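Local coordinates for protein D-lactate dehydrogenase (Fermentative) (PDB 6ABJ) that probably catalyses the NADH-dependent interconversion of pyruvate and D-lactate as a tetrameric, allosteric member of the D-isomer specific 2-hydroxyacid dehydrogenases, at residues N36-F41 / I323-L328; A48-D53 / D70-P75; F156-K161 / A180-E185; C221-D226 / R250-N255; E261-G266 / A298-F303. One frame throughout, in Å; residues are numbered along the deposited sequence.

Contact 1 of 5, residues N36-F41 / I323-L328; sequences NHRHGF and IADTTL
Arg-38 and Asp-325 form the polar edge of this contact, a salt bridge with NH2 of Arg-38 3.0 Å from OD1 of Asp-325. The guanidinium and carboxylate planes stand 87° apart, so one nitrogen does the work rather than a flat, two-pronged pairing; OD1 is also hydrogen-bonded to Ser-35. Next to it, the imidazole of His-39 lies against Leu-328, CD2 approaching CB of Leu-328 to 3.5 Å while the carbonyl oxygen of Leu-328 sits over one face of the ring. That same oxygen meets the edge of the Phe-41 ring, 3.8 Å from CE2. The methyls of Leu-328 divide the rest: CD1 packs on the backbone of Asn-36, CD2 on CD2 of Phe-41. In the substrate-binding domain, the turn between helix 26-35 and strand 42-45 is thereby laid on the C-terminal helix 317-335. Behind the contact, Asn-36 braces the turn. With its CG anti to the backbone N (chi1 -160°), OD1 accepts from N of Phe-41 at 2.8 Å, in the carbonyl plane, and ND2 donates to O of Phe-41 at 2.9 Å. CB of His-39 covers the centre of one Phe-41 face, 3.6 Å above its plane.

Contact 2 of 5, residues A48-D53 / D70-P75; sequences AHLQAD and DDLSRP
OD1 of Asp-70 is gripped from two directions: N of Leu-50 donates to it at 2.8 Å, with an almost straight N-H...O angle of 175°, and it is also hydrogen-bonded to the hydroxyl of Ser-23. The amide arrives on the anti side, 33° out of the carboxylate plane. Because the other oxygen, OD2, is hydrogen-bonded to N of Phe-67, both ends of the carboxylate are held and its rotation is fixed. The two segments are loops at the end of the substrate-binding domain's parallel sheet, one following strand 42-45 and the other running from strand 63-66 into helix 74-82. A second bond returns in the opposite sense, N of Asp-71 to O of Leu-50 at 2.9 Å, so Leu-50 is bound through both its amide and its carbonyl. ND1 of His-49 is 4.6 Å from OD1 of Asp-70, linked to it through the Ser-23 hydroxyl; any charge on that ring would probably influence the carboxylate. Further along, Asp-71 makes an Asx turn: its OD1 accepts from N of Ser-73 at 3.1 Å and from OG of Ser-73 at 2.7 Å, both from the same face of the carboxylate. On the apolar side Leu-50 crosses Leu-72 at about a right angle, and CD2 of Leu-50 presses on CD2 of Leu-72 at a tight 3.4 Å.

Contact 3 of 5, residues F156-K161 / A180-E185; sequences FDLHGK and AGFGCE
Two backbone hydrogen bonds join Gly-160 and Lys-161 to the chain leaving helix 170-181: N of Gly-160 donates to O of Gly-183 at 2.9 Å, and N of Glu-185 to O of Lys-161 at 2.8 Å. They link a type II beta turn, Leu-158 to Lys-161, with the Schellman motif at Gly-183, beyond the helix in the Rossmann beta-alpha-beta unit of strand 162-166, helix 170-181 and strand 185-189. A water adds a third link, donating to O of Gly-160 and to OE1 of Glu-185; the latter also pairs with Arg-162. Within the turn segment, NZ of Lys-161 curls back to O of Asp-157 at 2.7 Å and forms a salt bridge with Glu-318 of the second subunit. Glu-123 of that subunit receives the amides of Leu-158 and His-159, placing the turn at a subunit interface. CA of His-159 makes a CA-H...O contact with O of Phe-182 at 3.5 Å, and the same oxygen lies in plane at the edge of the imidazole. Leu-158, its CG anti to the carbonyl carbon (chi1 -68°), lays CD1 over one face of the Phe-182 ring, 4.0 Å from the centroid and 20° off the normal.

Contact 4 of 5, residues C221-D226 / R250-N255; sequences CPLTAD and RGALVN
Leu-223 is the main bump, its isobutyl group seated in a hollow formed by Arg-250 and Ala-252, with CD2 of Leu-253 as a third wall. The contact joins two loops at the C-terminal ends of adjacent Rossmann strands, 216-219 and 243-247, the edge where dinucleotides bind in this fold; the side chain of Cys-221 is about 6 Å from that of Asp-190, which binds NADH. CG of Leu-223 stands opposite its backbone N (chi1 170°), and the two methyls straddle CB of Ala-252, CD2 being 3.8 Å from it. CD2 alone goes on to the guanidinium of Arg-250, lying over one face, 3.5 Å from NH1. Bends at chi2 and chi3 (-76° and -50°) fold the arginine back on itself, which turns the flat end of its chain across the leucine at about a right angle. The second bump comes from the opposite segment. Leu-253, on the short 3-10 turn 251-253, lodges its two methyls against Cys-221 and the backbone beside it: CD2 rests on SG at 3.9 Å and borders O of Pro-222, while CD1 of Leu-253 lies 3.4 Å from O of Cys-221.

Contact 5 of 5, residues E261-G266 / A298-F303; sequences EALKSG and ARLLSF
The chi1 of Phe-303 (-72°) swings its ring under CB of Leu-263, while the same angle in Leu-263 directs the leucine's branch to Leu-300 and the CD2/CE2 side of the ring. CB of Leu-263 sits on one face in a CH-pi contact, 4.1 Å from the ring centroid and 13° off the normal, offset toward the rim. Further out, CD1 of Leu-263 fits between CD2 of Leu-300, at 3.7 Å, and CE2 of Phe-303, at 4.0 Å; the two leucines cross at about a right angle. Lys-264 takes the edge of the same ring, its CG lying near the plane and 3.9 Å from CZ. Bent at chi3 (60°), the lysine chain then runs across the end of Arg-299, with CD 3.6 Å from NH2 of Arg-299. That guanidinium in turn has CZ of Phe-303 over one face, 3.7 Å from its plane. The two cationic ends come within 4.1 Å, NZ of Lys-264 to NH2 of Arg-299, consistent with both reaching one carboxylate: each forms a salt bridge with OD1 of Asp-295 of the third subunit, whose Pro-291 packs on Phe-303. Glu-261 adds a further negative charge beside Lys-264. The contact thus joins the last turns of helices 256-265 and 295-302 in the Rossmann domain. Leu-263 also touches Leu-268 and Val-306, and Leu-300 touches Leu-271, so the helix ends lie on strands 268-273 and 306-308.

From the N terminus, the chain opens contact 1 at 36-41 and closes it only at 323-328, so the other four contacts nest inside this one long loop. Contact 2 closes a short loop around strand 63-66 within the substrate-binding domain. Contacts 3, 4 and 5 then follow in series through the nucleotide-binding domain, each closing before the next opens: contact 3 around strand 162-166 and helix 170-181, contact 4 around helix 233-238 and strand 243-247, contact 5 around strand 268-273. None cross or touch. Contacts 4 and 5 come nearest, about 7 Å between nearest atoms, whereas contact 1, by returning the C-terminal helix, joins both ends of the chain in the substrate-binding domain.

Contact 1 of 5, residues N36-F41 / I323-L328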
# COMPACT_ATOMS: atom_id res chain seq x y z
N ASN B 36 9.46 36.74 -2.32
CA ASN B 36 9.46 37.98 -1.52
C ASN B 36 10.81 38.76 -1.53
O ASN B 36 10.87 39.88 -1.04
CB ASN B 36 9.05 37.66 -0.07
CG ASN B 36 8.54 38.87 0.70
OD1 ASN B 36 7.86 39.79 0.16
ND2 ASN B 36 8.86 38.89 1.98
N HIS B 37 11.85 38.19 -2.14
CA HIS B 37 13.18 38.83 -2.23
C HIS B 37 13.14 40.13 -3.03
O HIS B 37 14.05 40.93 -2.93
CB HIS B 37 14.25 37.88 -2.80
CG HIS B 37 14.57 36.70 -1.90
ND1 HIS B 37 14.25 36.68 -0.56
CD2 HIS B 37 15.18 35.52 -2.16
CE1 HIS B 37 14.65 35.54 -0.03
NE2 HIS B 37 15.22 34.81 -0.98
N ARG B 38 12.08 40.37 -3.80
CA ARG B 38 11.89 41.62 -4.51
C ARG B 38 10.65 42.38 -4.01
O ARG B 38 10.15 43.24 -4.70
CB ARG B 38 11.81 41.38 -6.04
CG ARG B 38 11.17 40.04 -6.46
CD ARG B 38 12.25 38.95 -6.40
NE ARG B 38 11.74 37.63 -6.72
CZ ARG B 38 11.49 37.20 -7.95
NH1 ARG B 38 11.69 37.99 -9.00
NH2 ARG B 38 11.04 35.98 -8.15
N HIS B 39 10.17 42.09 -2.80
CA HIS B 39 9.07 42.86 -2.22
C HIS B 39 9.32 43.24 -0.78
O HIS B 39 9.03 44.36 -0.40
CB HIS B 39 7.73 42.11 -2.32
CG HIS B 39 7.29 41.87 -3.72
ND1 HIS B 39 6.72 42.85 -4.51
CD2 HIS B 39 7.36 40.76 -4.50
CE1 HIS B 39 6.47 42.37 -5.71
NE2 HIS B 39 6.85 41.10 -5.73
N GLY B 40 9.79 42.32 0.05
CA GLY B 40 10.01 42.61 1.47
C GLY B 40 8.72 42.75 2.26
O GLY B 40 8.65 43.50 3.25
N PHE B 41 7.67 42.06 1.83
CA PHE B 41 6.46 42.07 2.62
C PHE B 41 6.70 41.28 3.92
O PHE B 41 7.64 40.53 4.05
CB PHE B 41 5.30 41.51 1.79
CG PHE B 41 4.97 42.32 0.53
CD1 PHE B 41 5.14 43.70 0.47
CD2 PHE B 41 4.43 41.68 -0.59
CE1 PHE B 41 4.81 44.42 -0.69
CE2 PHE B 41 4.07 42.39 -1.74
CZ PHE B 41 4.26 43.77 -1.79
N ILE B 323 3.27 31.23 -9.37
CA ILE B 323 2.10 31.57 -8.55
C ILE B 323 2.48 32.61 -7.46
O ILE B 323 1.73 33.57 -7.18
CB ILE B 323 1.54 30.31 -7.88
CG1 ILE B 323 0.72 29.45 -8.88
CG2 ILE B 323 0.67 30.61 -6.65
CD1 ILE B 323 0.58 28.01 -8.45
N ALA B 324 3.61 32.38 -6.81
CA ALA B 324 4.05 33.31 -5.74
C ALA B 324 4.39 34.69 -6.29
O ALA B 324 3.94 35.68 -5.72
CB ALA B 324 5.21 32.73 -5.00
N ASP B 325 5.14 34.74 -7.39
CA ASP B 325 5.54 35.99 -8.06
C ASP B 325 4.29 36.76 -8.52
O ASP B 325 4.15 37.96 -8.32
CB ASP B 325 6.37 35.67 -9.32
CG ASP B 325 7.76 35.13 -9.03
OD1 ASP B 325 8.19 35.07 -7.89
OD2 ASP B 325 8.43 34.77 -10.00
N THR B 326 3.38 36.05 -9.17
CA THR B 326 2.16 36.62 -9.64
C THR B 326 1.35 37.17 -8.47
O THR B 326 0.87 38.33 -8.52
CB THR B 326 1.38 35.63 -10.50
OG1 THR B 326 2.10 35.50 -11.75
CG2 THR B 326 0.04 36.18 -10.82
N THR B 327 1.23 36.40 -7.38
CA THR B 327 0.39 36.82 -6.26
C THR B 327 1.01 38.07 -5.55
O THR B 327 0.29 39.02 -5.25
CB THR B 327 0.21 35.65 -5.30
OG1 THR B 327 -0.47 34.58 -6.00
CG2 THR B 327 -0.58 36.05 -4.07
N LEU B 328 2.32 38.06 -5.30
CA LEU B 328 2.98 39.20 -4.69
C LEU B 328 2.93 40.44 -5.62
O LEU B 328 2.64 41.56 -5.15
CB LEU B 328 4.42 38.84 -4.26
CG LEU B 328 4.50 37.77 -3.15
CD1 LEU B 328 5.89 37.63 -2.54
CD2 LEU B 328 3.49 38.00 -2.03

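Contact 2 of 5, residues A48-D53 / D70-P75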
# COMPACT_ATOMS: atom_id res chain seq x y z
N ALA B 48 -4.08 26.82 9.68
CA ALA B 48 -5.51 26.58 9.75
C ALA B 48 -6.25 27.13 8.55
O ALA B 48 -5.84 28.10 7.97
CB ALA B 48 -6.06 27.21 11.01
N HIS B 49 -7.35 26.46 8.21
CA HIS B 49 -8.30 26.95 7.22
C HIS B 49 -8.95 28.25 7.65
O HIS B 49 -9.26 28.45 8.82
CB HIS B 49 -9.43 25.95 6.96
CG HIS B 49 -8.98 24.61 6.48
ND1 HIS B 49 -7.89 24.44 5.65
CD2 HIS B 49 -9.48 23.37 6.71
CE1 HIS B 49 -7.74 23.15 5.39
NE2 HIS B 49 -8.70 22.48 6.02
N LEU B 50 -9.22 29.10 6.67
CA LEU B 50 -10.08 30.24 6.90
C LEU B 50 -11.55 29.81 6.95
O LEU B 50 -12.05 29.10 6.08
CB LEU B 50 -9.90 31.26 5.78
CG LEU B 50 -10.83 32.47 5.85
CD1 LEU B 50 -10.55 33.29 7.10
CD2 LEU B 50 -10.65 33.30 4.58
N GLN B 51 -12.23 30.25 7.99
CA GLN B 51 -13.66 30.00 8.18
C GLN B 51 -14.12 30.98 9.29
O GLN B 51 -13.29 31.73 9.90
CB GLN B 51 -13.84 28.55 8.62
CG GLN B 51 -12.85 28.17 9.72
CD GLN B 51 -12.92 26.71 10.08
OE1 GLN B 51 -13.11 25.87 9.22
NE2 GLN B 51 -12.77 26.40 11.35
N ALA B 52 -15.43 30.97 9.56
CA ALA B 52 -16.03 31.93 10.50
C ALA B 52 -15.21 32.06 11.81
O ALA B 52 -14.89 33.17 12.25
CB ALA B 52 -17.48 31.58 10.78
N ASP B 53 -14.82 30.94 12.38
CA ASP B 53 -14.16 30.96 13.69
C ASP B 53 -12.62 31.13 13.69
O ASP B 53 -12.01 31.18 14.76
CB ASP B 53 -14.56 29.71 14.48
CG ASP B 53 -13.68 28.49 14.19
OD1 ASP B 53 -13.43 28.18 13.00
OD2 ASP B 53 -13.23 27.82 15.15
N ASP B 70 -10.29 27.52 1.38
CA ASP B 70 -10.65 28.50 2.39
C ASP B 70 -12.09 29.03 2.19
O ASP B 70 -12.60 29.14 1.06
CB ASP B 70 -9.64 29.65 2.36
CG ASP B 70 -8.28 29.27 2.94
OD1 ASP B 70 -8.24 28.69 4.05
OD2 ASP B 70 -7.24 29.58 2.31
N ASP B 71 -12.74 29.33 3.28
CA ASP B 71 -14.14 29.76 3.21
C ASP B 71 -14.21 31.30 3.09
O ASP B 71 -13.88 31.98 4.05
CB ASP B 71 -14.87 29.27 4.46
CG ASP B 71 -16.33 29.66 4.48
OD1 ASP B 71 -16.87 30.24 3.48
OD2 ASP B 71 -16.95 29.37 5.52
N LEU B 72 -14.59 31.78 1.91
CA LEU B 72 -14.77 33.23 1.67
C LEU B 72 -16.22 33.56 1.30
O LEU B 72 -16.53 34.33 0.32
CB LEU B 72 -13.80 33.68 0.56
CG LEU B 72 -12.34 33.73 1.04
CD1 LEU B 72 -11.37 33.77 -0.14
CD2 LEU B 72 -12.14 34.94 1.95
N SER B 73 -17.12 32.96 2.07
CA SER B 73 -18.56 33.26 1.95
C SER B 73 -18.79 34.60 2.65
O SER B 73 -17.90 35.10 3.35
CB SER B 73 -19.41 32.11 2.59
OG SER B 73 -18.95 31.91 3.91
N ARG B 74 -19.97 35.17 2.47
CA ARG B 74 -20.31 36.47 3.08
C ARG B 74 -19.98 36.59 4.57
O ARG B 74 -19.33 37.55 4.97
CB ARG B 74 -21.78 36.84 2.84
CG ARG B 74 -22.24 38.06 3.64
CD ARG B 74 -23.71 38.43 3.41
NE ARG B 74 -23.85 39.24 2.19
CZ ARG B 74 -23.48 40.53 2.07
NH1 ARG B 74 -22.95 41.20 3.09
NH2 ARG B 74 -23.63 41.16 0.90
N PRO B 75 -20.38 35.59 5.40
CA PRO B 75 -20.04 35.79 6.82
C PRO B 75 -18.54 35.98 7.11
O PRO B 75 -18.14 36.73 8.03
CB PRO B 75 -20.57 34.50 7.49
CG PRO B 75 -21.75 34.10 6.64
CD PRO B 75 -21.41 34.54 5.22

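Contact 3 of 5, residues F156-K161 / A180-E185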
# COMPACT_ATOMS: atom_id res chain seq x y z
N PHE B 156 0.92 -0.40 -23.68
CA PHE B 156 0.90 -0.18 -25.09
C PHE B 156 1.90 0.91 -25.47
O PHE B 156 2.15 1.86 -24.71
CB PHE B 156 -0.54 0.16 -25.55
CG PHE B 156 -1.11 1.43 -24.95
CD1 PHE B 156 -1.82 1.39 -23.77
CD2 PHE B 156 -0.97 2.64 -25.56
CE1 PHE B 156 -2.41 2.54 -23.26
CE2 PHE B 156 -1.56 3.81 -25.04
CZ PHE B 156 -2.33 3.72 -23.90
N ASP B 157 2.49 0.78 -26.65
CA ASP B 157 3.38 1.81 -27.14
C ASP B 157 2.55 3.07 -27.38
O ASP B 157 1.47 3.01 -27.97
CB ASP B 157 3.97 1.43 -28.49
CG ASP B 157 4.92 0.27 -28.41
OD1 ASP B 157 5.18 -0.22 -27.29
OD2 ASP B 157 5.40 -0.14 -29.48
N LEU B 158 3.06 4.22 -26.94
CA LEU B 158 2.48 5.46 -27.32
C LEU B 158 2.74 5.83 -28.80
O LEU B 158 1.86 6.40 -29.51
CB LEU B 158 3.02 6.59 -26.44
CG LEU B 158 2.59 6.56 -24.96
CD1 LEU B 158 3.26 7.64 -24.16
CD2 LEU B 158 1.06 6.64 -24.79
N HIS B 159 3.94 5.51 -29.25
CA HIS B 159 4.28 5.69 -30.67
C HIS B 159 3.18 5.18 -31.59
O HIS B 159 2.79 4.04 -31.48
CB HIS B 159 5.62 5.01 -30.97
CG HIS B 159 6.09 5.24 -32.36
ND1 HIS B 159 6.05 4.27 -33.34
CD2 HIS B 159 6.60 6.35 -32.96
CE1 HIS B 159 6.49 4.77 -34.48
NE2 HIS B 159 6.83 6.02 -34.27
N GLY B 160 2.68 6.03 -32.48
CA GLY B 160 1.71 5.61 -33.46
C GLY B 160 0.27 5.75 -32.99
O GLY B 160 -0.67 5.73 -33.82
N LYS B 161 0.04 5.95 -31.68
CA LYS B 161 -1.34 6.05 -31.19
C LYS B 161 -1.94 7.44 -31.49
O LYS B 161 -1.22 8.44 -31.65
CB LYS B 161 -1.43 5.78 -29.68
CG LYS B 161 -0.99 4.40 -29.24
CD LYS B 161 -1.82 3.32 -29.94
CE LYS B 161 -1.50 1.88 -29.53
NZ LYS B 161 -0.05 1.58 -29.67
N ALA B 180 3.37 14.76 -29.54
CA ALA B 180 3.99 14.67 -30.86
C ALA B 180 5.40 14.13 -30.84
O ALA B 180 5.75 13.32 -31.67
CB ALA B 180 3.95 16.02 -31.55
N GLY B 181 6.19 14.47 -29.82
CA GLY B 181 7.55 13.93 -29.66
C GLY B 181 7.68 12.46 -29.38
O GLY B 181 8.72 11.84 -29.65
N PHE B 182 6.59 11.86 -28.86
CA PHE B 182 6.52 10.42 -28.68
C PHE B 182 6.19 9.74 -30.04
O PHE B 182 6.20 8.52 -30.15
CB PHE B 182 5.43 10.05 -27.66
CG PHE B 182 5.79 10.23 -26.22
CD1 PHE B 182 6.37 9.17 -25.52
CD2 PHE B 182 5.42 11.36 -25.52
CE1 PHE B 182 6.70 9.32 -24.18
CE2 PHE B 182 5.74 11.49 -24.13
CZ PHE B 182 6.34 10.46 -23.48
N GLY B 183 5.90 10.54 -31.09
CA GLY B 183 5.49 9.94 -32.36
C GLY B 183 4.01 9.58 -32.41
O GLY B 183 3.61 8.67 -33.13
N CYS B 184 3.22 10.27 -31.59
CA CYS B 184 1.79 10.04 -31.62
C CYS B 184 1.23 10.81 -32.82
O CYS B 184 1.81 11.80 -33.27
CB CYS B 184 1.17 10.56 -30.35
SG CYS B 184 1.78 9.73 -28.86
N GLU B 185 0.08 10.36 -33.27
CA GLU B 185 -0.68 11.05 -34.28
C GLU B 185 -1.64 11.95 -33.52
O GLU B 185 -2.57 11.44 -32.84
CB GLU B 185 -1.44 10.03 -35.11
CG GLU B 185 -2.26 10.65 -36.23
CD GLU B 185 -3.07 9.67 -37.04
OE1 GLU B 185 -2.93 8.44 -36.97
OE2 GLU B 185 -3.90 10.21 -37.77
O HOH W 1 -1.08 6.54 -36.33

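Contact 4 of 5, residues C221-D226 / R250-N255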
# COMPACT_ATOMS: atom_id res chain seq x y z
N CYS B 221 -9.87 22.26 -22.32
CA CYS B 221 -10.70 23.40 -22.67
C CYS B 221 -11.17 24.10 -21.39
O CYS B 221 -11.37 23.44 -20.34
CB CYS B 221 -11.87 22.95 -23.51
SG CYS B 221 -12.79 21.58 -22.71
N PRO B 222 -11.39 25.45 -21.47
CA PRO B 222 -12.04 26.17 -20.38
C PRO B 222 -13.40 25.63 -20.02
O PRO B 222 -14.14 25.07 -20.88
CB PRO B 222 -12.17 27.62 -20.96
CG PRO B 222 -11.00 27.74 -21.89
CD PRO B 222 -10.97 26.36 -22.55
N LEU B 223 -13.75 25.76 -18.75
CA LEU B 223 -15.09 25.39 -18.31
C LEU B 223 -16.07 26.56 -18.56
O LEU B 223 -15.84 27.66 -18.08
CB LEU B 223 -15.11 25.00 -16.81
CG LEU B 223 -16.51 24.83 -16.19
CD1 LEU B 223 -17.25 23.65 -16.78
CD2 LEU B 223 -16.45 24.72 -14.66
N THR B 224 -17.18 26.29 -19.24
CA THR B 224 -18.20 27.30 -19.54
C THR B 224 -19.50 26.54 -19.56
O THR B 224 -19.51 25.31 -19.40
CB THR B 224 -18.01 27.92 -20.92
OG1 THR B 224 -18.23 26.92 -21.92
CG2 THR B 224 -16.60 28.50 -21.05
N ALA B 225 -20.61 27.24 -19.76
CA ALA B 225 -21.90 26.58 -19.81
C ALA B 225 -21.90 25.53 -20.91
O ALA B 225 -22.55 24.52 -20.78
CB ALA B 225 -23.04 27.60 -20.06
N ASP B 226 -21.17 25.79 -21.99
CA ASP B 226 -21.08 24.85 -23.13
C ASP B 226 -20.21 23.60 -22.92
O ASP B 226 -20.45 22.56 -23.53
CB ASP B 226 -20.50 25.57 -24.34
CG ASP B 226 -21.55 25.92 -25.35
OD1 ASP B 226 -22.69 26.14 -24.90
OD2 ASP B 226 -21.26 25.99 -26.56
N ARG B 250 -10.76 21.00 -15.67
CA ARG B 250 -11.58 21.37 -14.51
C ARG B 250 -12.53 20.25 -14.26
O ARG B 250 -12.96 19.59 -15.17
CB ARG B 250 -12.46 22.65 -14.80
CG ARG B 250 -11.69 23.96 -14.95
CD ARG B 250 -11.18 24.58 -13.65
NE ARG B 250 -12.26 24.65 -12.68
CZ ARG B 250 -13.33 25.47 -12.77
NH1 ARG B 250 -13.48 26.32 -13.79
NH2 ARG B 250 -14.27 25.43 -11.83
N GLY B 251 -12.86 20.03 -13.00
CA GLY B 251 -13.68 18.89 -12.59
C GLY B 251 -14.97 18.78 -13.33
O GLY B 251 -15.37 17.69 -13.78
N ALA B 252 -15.61 19.93 -13.53
CA ALA B 252 -16.96 19.92 -14.09
C ALA B 252 -16.98 19.63 -15.59
O ALA B 252 -18.05 19.60 -16.17
CB ALA B 252 -17.69 21.27 -13.77
N LEU B 253 -15.82 19.48 -16.23
CA LEU B 253 -15.79 19.07 -17.67
C LEU B 253 -16.34 17.69 -17.87
O LEU B 253 -16.72 17.29 -18.96
CB LEU B 253 -14.37 19.16 -18.25
CG LEU B 253 -13.74 20.54 -18.36
CD1 LEU B 253 -12.32 20.48 -18.89
CD2 LEU B 253 -14.55 21.52 -19.23
N VAL B 254 -16.40 16.92 -16.78
CA VAL B 254 -16.82 15.56 -16.88
C VAL B 254 -17.93 15.25 -15.87
O VAL B 254 -18.00 15.87 -14.81
CB VAL B 254 -15.55 14.68 -16.65
CG1 VAL B 254 -15.39 14.33 -15.20
CG2 VAL B 254 -15.69 13.42 -17.44
N ASN B 255 -18.80 14.34 -16.22
CA ASN B 255 -19.80 13.84 -15.33
C ASN B 255 -19.27 12.57 -14.71
O ASN B 255 -19.44 11.49 -15.24
CB ASN B 255 -21.14 13.55 -16.04
CG ASN B 255 -22.26 13.23 -15.08
OD1 ASN B 255 -22.08 13.22 -13.85
ND2 ASN B 255 -23.42 12.90 -15.63

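Contact 5 of 5, residues E261-G266 / A298-F303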
# COMPACT_ATOMS: atom_id res chain seq x y z
N GLU B 261 -19.87 3.61 -14.82
CA GLU B 261 -20.43 2.51 -15.56
C GLU B 261 -19.56 2.16 -16.76
O GLU B 261 -19.43 0.98 -17.07
CB GLU B 261 -21.91 2.80 -15.94
CG GLU B 261 -22.83 2.65 -14.72
CD GLU B 261 -22.68 1.30 -13.96
OE1 GLU B 261 -22.74 0.21 -14.58
OE2 GLU B 261 -22.51 1.31 -12.71
N ALA B 262 -18.91 3.15 -17.34
CA ALA B 262 -18.00 3.00 -18.48
C ALA B 262 -16.73 2.23 -18.09
O ALA B 262 -16.25 1.42 -18.84
CB ALA B 262 -17.63 4.35 -19.01
N LEU B 263 -16.25 2.50 -16.89
CA LEU B 263 -15.11 1.75 -16.34
C LEU B 263 -15.54 0.34 -15.99
O LEU B 263 -14.83 -0.61 -16.32
CB LEU B 263 -14.53 2.50 -15.12
CG LEU B 263 -13.75 3.78 -15.43
CD1 LEU B 263 -13.68 4.74 -14.26
CD2 LEU B 263 -12.30 3.46 -15.88
N LYS B 264 -16.73 0.16 -15.41
CA LYS B 264 -17.19 -1.18 -15.10
C LYS B 264 -17.32 -2.04 -16.34
O LYS B 264 -16.98 -3.24 -16.30
CB LYS B 264 -18.46 -1.17 -14.32
CG LYS B 264 -18.24 -0.66 -12.93
CD LYS B 264 -19.53 -0.46 -12.19
CE LYS B 264 -20.36 -1.71 -12.03
NZ LYS B 264 -21.61 -1.28 -11.34
N SER B 265 -17.78 -1.46 -17.44
CA SER B 265 -18.06 -2.28 -18.62
C SER B 265 -16.82 -2.52 -19.44
O SER B 265 -16.81 -3.37 -20.34
CB SER B 265 -19.06 -1.58 -19.53
OG SER B 265 -18.53 -0.43 -20.09
N GLY B 266 -15.77 -1.75 -19.18
CA GLY B 266 -14.58 -1.82 -20.01
C GLY B 266 -14.63 -0.84 -21.19
O GLY B 266 -13.65 -0.67 -21.86
N ALA B 298 -15.40 7.76 -4.25
CA ALA B 298 -14.91 6.54 -3.57
C ALA B 298 -14.81 5.35 -4.58
O ALA B 298 -13.85 4.52 -4.55
CB ALA B 298 -15.77 6.16 -2.39
N ARG B 299 -15.78 5.27 -5.45
CA ARG B 299 -15.84 4.18 -6.41
C ARG B 299 -14.74 4.36 -7.46
O ARG B 299 -14.06 3.40 -7.80
CB ARG B 299 -17.21 4.10 -7.09
CG ARG B 299 -17.36 2.93 -8.06
CD ARG B 299 -17.30 1.64 -7.31
NE ARG B 299 -18.00 0.54 -7.99
CZ ARG B 299 -17.45 -0.59 -8.45
NH1 ARG B 299 -16.15 -0.81 -8.40
NH2 ARG B 299 -18.22 -1.49 -9.01
N LEU B 300 -14.52 5.59 -7.92
CA LEU B 300 -13.44 5.85 -8.86
C LEU B 300 -12.10 5.46 -8.30
O LEU B 300 -11.30 4.83 -9.01
CB LEU B 300 -13.39 7.34 -9.25
CG LEU B 300 -14.56 7.77 -10.12
CD1 LEU B 300 -14.60 9.31 -10.24
CD2 LEU B 300 -14.46 7.13 -11.49
N LEU B 301 -11.84 5.85 -7.05
CA LEU B 301 -10.60 5.57 -6.40
C LEU B 301 -10.22 4.05 -6.31
O LEU B 301 -9.05 3.77 -6.27
CB LEU B 301 -10.51 6.19 -5.03
CG LEU B 301 -10.41 7.72 -5.11
CD1 LEU B 301 -10.76 8.32 -3.74
CD2 LEU B 301 -9.05 8.22 -5.58
N SER B 302 -11.22 3.17 -6.37
CA SER B 302 -11.07 1.73 -6.24
C SER B 302 -10.54 0.97 -7.43
O SER B 302 -9.96 -0.12 -7.29
CB SER B 302 -12.47 1.13 -5.99
OG SER B 302 -12.99 1.42 -4.71
N PHE B 303 -10.81 1.52 -8.60
CA PHE B 303 -10.56 0.83 -9.86
C PHE B 303 -9.05 0.74 -10.04
O PHE B 303 -8.30 1.68 -9.73
CB PHE B 303 -11.10 1.59 -11.00
CG PHE B 303 -12.58 1.56 -11.09
CD1 PHE B 303 -13.22 0.39 -11.37
CD2 PHE B 303 -13.33 2.67 -10.88
CE1 PHE B 303 -14.61 0.35 -11.48
CE2 PHE B 303 -14.72 2.63 -11.04
CZ PHE B 303 -15.34 1.49 -11.33